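Local coordinates for BRIC1 (Synthetic construct, PDB 6FF6), which is a computationally designed repeat protein with a novel, corrugated all-helical architecture, probably made to explore new folds rather than for a biological function, at residues F126-A129 with F130-M133; D214-Q217 with E218-D221. All coordinates share one frame; numbering follows the deposited sequence.

Interaction 1: residues F126-A129 with F130-M133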
loop_
_atom_site.group_PDB
_atom_site.type_symbol
_atom_site.label_atom_id
_atom_site.label_comp_id
_atom_site.label_asym_id
_atom_site.label_seq_id
_atom_site.Cartn_x
_atom_site.Cartn_y
_atom_site.Cartn_z
ATOM N N PHE A 126 -7.855 5.519 2.492
ATOM C CA PHE A 126 -6.751 6.284 1.947
ATOM C C PHE A 126 -7.092 7.782 1.796
ATOM O O PHE A 126 -6.246 8.629 2.102
ATOM C CB PHE A 126 -6.243 5.644 0.635
ATOM C CG PHE A 126 -4.969 6.282 0.123
ATOM C CD1 PHE A 126 -3.914 6.573 0.990
ATOM C CD2 PHE A 126 -4.838 6.635 -1.215
ATOM C CE1 PHE A 126 -2.760 7.219 0.527
ATOM C CE2 PHE A 126 -3.676 7.264 -1.678
ATOM C CZ PHE A 126 -2.647 7.553 -0.804
ATOM N N TYR A 127 -8.330 8.104 1.367
ATOM C CA TYR A 127 -8.792 9.486 1.214
ATOM C C TYR A 127 -8.927 10.134 2.566
ATOM O O TYR A 127 -8.497 11.267 2.739
ATOM C CB TYR A 127 -10.157 9.536 0.504
ATOM C CG TYR A 127 -10.105 9.723 -0.995
ATOM C CD1 TYR A 127 -9.633 8.714 -1.827
ATOM C CD2 TYR A 127 -10.600 10.882 -1.591
ATOM C CE1 TYR A 127 -9.612 8.871 -3.217
ATOM C CE2 TYR A 127 -10.580 11.054 -2.979
ATOM C CZ TYR A 127 -10.094 10.039 -3.789
ATOM O OH TYR A 127 -10.098 10.161 -5.163
ATOM N N GLN A 128 -9.512 9.409 3.529
ATOM C CA GLN A 128 -9.747 9.864 4.886
ATOM C C GLN A 128 -8.469 10.171 5.651
ATOM O O GLN A 128 -8.408 11.213 6.320
ATOM C CB GLN A 128 -10.638 8.880 5.625
ATOM C CG GLN A 128 -12.073 9.392 5.820
ATOM C CD GLN A 128 -12.712 10.093 4.635
ATOM O OE1 GLN A 128 -12.801 9.556 3.526
ATOM N NE2 GLN A 128 -13.190 11.311 4.859
ATOM N N ALA A 129 -7.442 9.312 5.501
ATOM C CA ALA A 129 -6.129 9.511 6.098
ATOM C C ALA A 129 -5.540 10.790 5.538
ATOM O O ALA A 129 -5.072 11.616 6.309
ATOM C CB ALA A 129 -5.230 8.323 5.804
ATOM N N PHE A 130 -5.681 11.025 4.229
ATOM C CA PHE A 130 -5.209 12.259 3.604
ATOM C C PHE A 130 -5.938 13.466 4.139
ATOM O O PHE A 130 -5.286 14.435 4.512
ATOM C CB PHE A 130 -5.310 12.188 2.062
ATOM C CG PHE A 130 -5.191 13.541 1.381
ATOM C CD1 PHE A 130 -3.990 14.244 1.389
ATOM C CD2 PHE A 130 -6.301 14.144 0.796
ATOM C CE1 PHE A 130 -3.914 15.530 0.836
ATOM C CE2 PHE A 130 -6.221 15.427 0.254
ATOM C CZ PHE A 130 -5.023 16.099 0.247
ATOM N N PHE A 131 -7.286 13.429 4.144
ATOM C CA PHE A 131 -8.113 14.554 4.606
ATOM C C PHE A 131 -7.734 14.967 6.051
ATOM O O PHE A 131 -7.404 16.113 6.306
ATOM C CB PHE A 131 -9.627 14.260 4.413
ATOM C CG PHE A 131 -10.090 14.305 2.965
ATOM C CD1 PHE A 131 -9.677 15.330 2.112
ATOM C CD2 PHE A 131 -10.966 13.348 2.465
ATOM C CE1 PHE A 131 -10.098 15.368 0.766
ATOM C CE2 PHE A 131 -11.375 13.385 1.124
ATOM C CZ PHE A 131 -10.937 14.396 0.281
ATOM N N ASP A 132 -7.677 13.995 6.955
ATOM C CA ASP A 132 -7.259 14.163 8.340
ATOM C C ASP A 132 -5.823 14.742 8.429
ATOM O O ASP A 132 -5.617 15.725 9.142
ATOM C CB ASP A 132 -7.403 12.803 9.056
ATOM C CG ASP A 132 -6.597 12.570 10.319
ATOM O OD1 ASP A 132 -6.375 13.544 11.078
ATOM O OD2 ASP A 132 -6.208 11.415 10.559
ATOM N N MET A 133 -4.849 14.130 7.726
ATOM C CA MET A 133 -3.464 14.608 7.691
ATOM C C MET A 133 -3.371 16.071 7.214
ATOM O O MET A 133 -2.770 16.899 7.910
ATOM C CB MET A 133 -2.595 13.709 6.795
ATOM C CG MET A 133 -1.188 14.263 6.585
ATOM S SD MET A 133 0.160 13.086 6.862
ATOM C CE MET A 133 -0.243 12.504 8.344
#

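Interaction 2: residues D214-Q217 with E218-D221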
loop_
_atom_site.group_PDB
_atom_site.type_symbol
_atom_site.label_atom_id
_atom_site.label_comp_id
_atom_site.label_asym_id
_atom_site.label_seq_id
_atom_site.Cartn_x
_atom_site.Cartn_y
_atom_site.Cartn_z
ATOM N N ASP A 214 -6.699 29.532 4.240
ATOM C CA ASP A 214 -8.167 29.478 4.317
ATOM C C ASP A 214 -8.791 28.911 3.032
ATOM O O ASP A 214 -9.697 28.051 3.095
ATOM C CB ASP A 214 -8.745 30.865 4.677
ATOM C CG ASP A 214 -8.336 31.396 6.056
ATOM O OD1 ASP A 214 -7.914 30.584 6.916
ATOM O OD2 ASP A 214 -8.454 32.620 6.283
ATOM N N ILE A 215 -8.277 29.380 1.865
ATOM C CA ILE A 215 -8.729 28.937 0.544
ATOM C C ILE A 215 -8.411 27.444 0.374
ATOM O O ILE A 215 -9.257 26.695 -0.127
ATOM C CB ILE A 215 -8.091 29.782 -0.603
ATOM C CG1 ILE A 215 -8.476 31.291 -0.549
ATOM C CG2 ILE A 215 -8.383 29.178 -1.984
ATOM C CD1 ILE A 215 -9.957 31.667 -0.606
ATOM N N MET A 216 -7.194 27.024 0.762
ATOM C CA MET A 216 -6.753 25.631 0.664
ATOM C C MET A 216 -7.620 24.701 1.527
ATOM O O MET A 216 -7.931 23.591 1.096
ATOM C CB MET A 216 -5.270 25.496 1.016
ATOM C CG MET A 216 -4.352 26.154 -0.004
ATOM S SD MET A 216 -2.561 26.086 0.340
ATOM C CE MET A 216 -2.485 26.474 1.979
ATOM N N GLN A 217 -8.068 25.183 2.695
ATOM C CA GLN A 217 -8.972 24.461 3.590
ATOM C C GLN A 217 -10.344 24.277 2.931
ATOM O O GLN A 217 -10.913 23.195 2.983
ATOM C CB GLN A 217 -9.137 25.208 4.920
ATOM C CG GLN A 217 -9.897 24.383 5.971
ATOM C CD GLN A 217 -9.195 23.085 6.356
ATOM O OE1 GLN A 217 -8.061 23.091 6.852
ATOM N NE2 GLN A 217 -9.854 21.951 6.138
ATOM N N GLU A 218 -10.861 25.338 2.291
ATOM C CA GLU A 218 -12.137 25.294 1.556
ATOM C C GLU A 218 -12.016 24.335 0.371
ATOM O O GLU A 218 -12.975 23.603 0.079
ATOM C CB GLU A 218 -12.528 26.678 1.053
ATOM C CG GLU A 218 -12.888 27.680 2.136
ATOM C CD GLU A 218 -13.139 29.097 1.639
ATOM O OE1 GLU A 218 -12.982 29.347 0.419
ATOM O OE2 GLU A 218 -13.491 29.960 2.478
ATOM N N GLN A 219 -10.830 24.335 -0.312
ATOM C CA GLN A 219 -10.561 23.442 -1.451
ATOM C C GLN A 219 -10.564 22.013 -0.934
ATOM O O GLN A 219 -11.269 21.184 -1.485
ATOM C CB GLN A 219 -9.229 23.781 -2.152
ATOM C CG GLN A 219 -9.277 25.031 -3.024
ATOM C CD GLN A 219 -7.903 25.513 -3.398
ATOM O OE1 GLN A 219 -6.888 24.959 -2.991
ATOM N NE2 GLN A 219 -7.823 26.571 -4.159
ATOM N N LEU A 220 -9.866 21.765 0.187
ATOM C CA LEU A 220 -9.838 20.465 0.864
ATOM C C LEU A 220 -11.263 19.993 1.265
ATOM O O LEU A 220 -11.668 18.886 0.905
ATOM C CB LEU A 220 -8.910 20.543 2.068
ATOM C CG LEU A 220 -8.605 19.215 2.731
ATOM C CD1 LEU A 220 -7.744 18.325 1.798
ATOM C CD2 LEU A 220 -8.064 19.402 4.183
ATOM N N ASP A 221 -12.038 20.879 1.905
ATOM C CA ASP A 221 -13.426 20.654 2.310
ATOM C C ASP A 221 -14.370 20.332 1.149
ATOM O O ASP A 221 -15.226 19.449 1.279
ATOM C CB ASP A 221 -13.948 21.837 3.136
ATOM C CG ASP A 221 -13.300 21.983 4.516
ATOM O OD1 ASP A 221 -12.553 21.053 4.940
ATOM O OD2 ASP A 221 -13.518 23.029 5.163
#

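Interaction 1: residues F126-A129 with F130-M133
Tyr127 and Phe131 meet on one flank of the α-helix 125-146 because their first torsions send both rings the same way. Phe131 places CG beside its own backbone N, opposite the carbonyl carbon (chi1 -73°). Tyr127 has a less regular chi1 of -94°. The two rings lie side by side, one helical turn apart. Phe131 CE2 comes in the plane of the Tyr127 ring, at its edge, 3.8 Å from Tyr127 CD2. This is apolar edge contact and not a face stack. The amide NE2 of Gln128 lies at the edge of the Phe131 ring, near its plane, 3.9 Å from Phe131 CD2, with amide and ring planes 57° apart.

Beneath the side chains run regular i to i+4 helix bonds. Phe131 N to Tyr127 O measures 2.8 Å, and Asp132 N to Gln128 O 2.9 Å. Phe130 N to Phe126 O is longer, at 3.3 Å.

The aromatic groups serve the packing of this helix within this designed helical protein. Phe126, Tyr127 and Phe130 gather round Phe175, while Phe130 and Phe131 pack on Leu220 of helix 203-224. Another flank faces the second subunit, where Asp132 OD1 forms a salt bridge with Arg114 of that subunit and Ala129 packs on its Met75. In Asp132 itself, CB rests 3.3 Å from Gln128 O. On the aromatic flank, Phe131 CD2 lies 3.2 Å from Tyr127 O.

Interaction 2: residues D214-Q217 with E218-D221
A hydrogen bond of 3.1 Å from Gln217 NE2 to Asp221 OD1 spans one turn of helix 203-224. Gln217 holds CG anti to its backbone N (chi1 -171°) and bends at chi2, which brings NE2 beside Asp221 OD1. The carboxylate oxygen lies in the amide plane, but NE2 meets it from above the carboxylate plane, 40° out. The same NE2 also bonds to Asp135 OD1 of helix 125-146, its stronger partner. Two carboxylates thus share one amide nitrogen, which probably holds the Gln217 amide in a fixed orientation.

The tight side is formed by Met216, Gln219 and Leu220, all buried. Leu220 CD2 packs 3.7 Å from Gln217 NE2. Gln219 extends back along the helix, with NE2 3.4 Å from Ile215 CG2, and bonds to Thr183 OG1 of helix 178-196.

The looser side carries Glu218, which is exposed. Its OE1 passes 3.9 Å from Ile215 CD1, a grazing contact. Asp214 OD2 and Glu218 OE2 do not touch, at 6.9 Å; any repulsion is probably modest.

Backbone bonds such as Leu220 N to Met216 O, 2.8 Å, complete the turn. The whole is typical of an amphipathic α-helix in a helical bundle, with side chains packed against helices 125-146, 178-196 and 231-247.

Overall arrangement
Interactions 1 and 2 are each local, along one helix, but their helices pack together. Their centres are about 14 Å apart. They touch through Leu220, whose CD1 lies 3.6 Å from both Phe131 CD1 and Phe130 CE2. This apolar join belongs to the interior of the bundle. Both contacts are partly buried, and each has one exposed residue. Their chemistry differs. Segment 126-133 is rich in aromatic rings and also faces the second subunit, where its acidic group finds an arginine. Segment 214-221 relies on amides and carboxylates, and no other chain of the assembly touches it. The bonds of Gln217 and Gln219 stay within the chain.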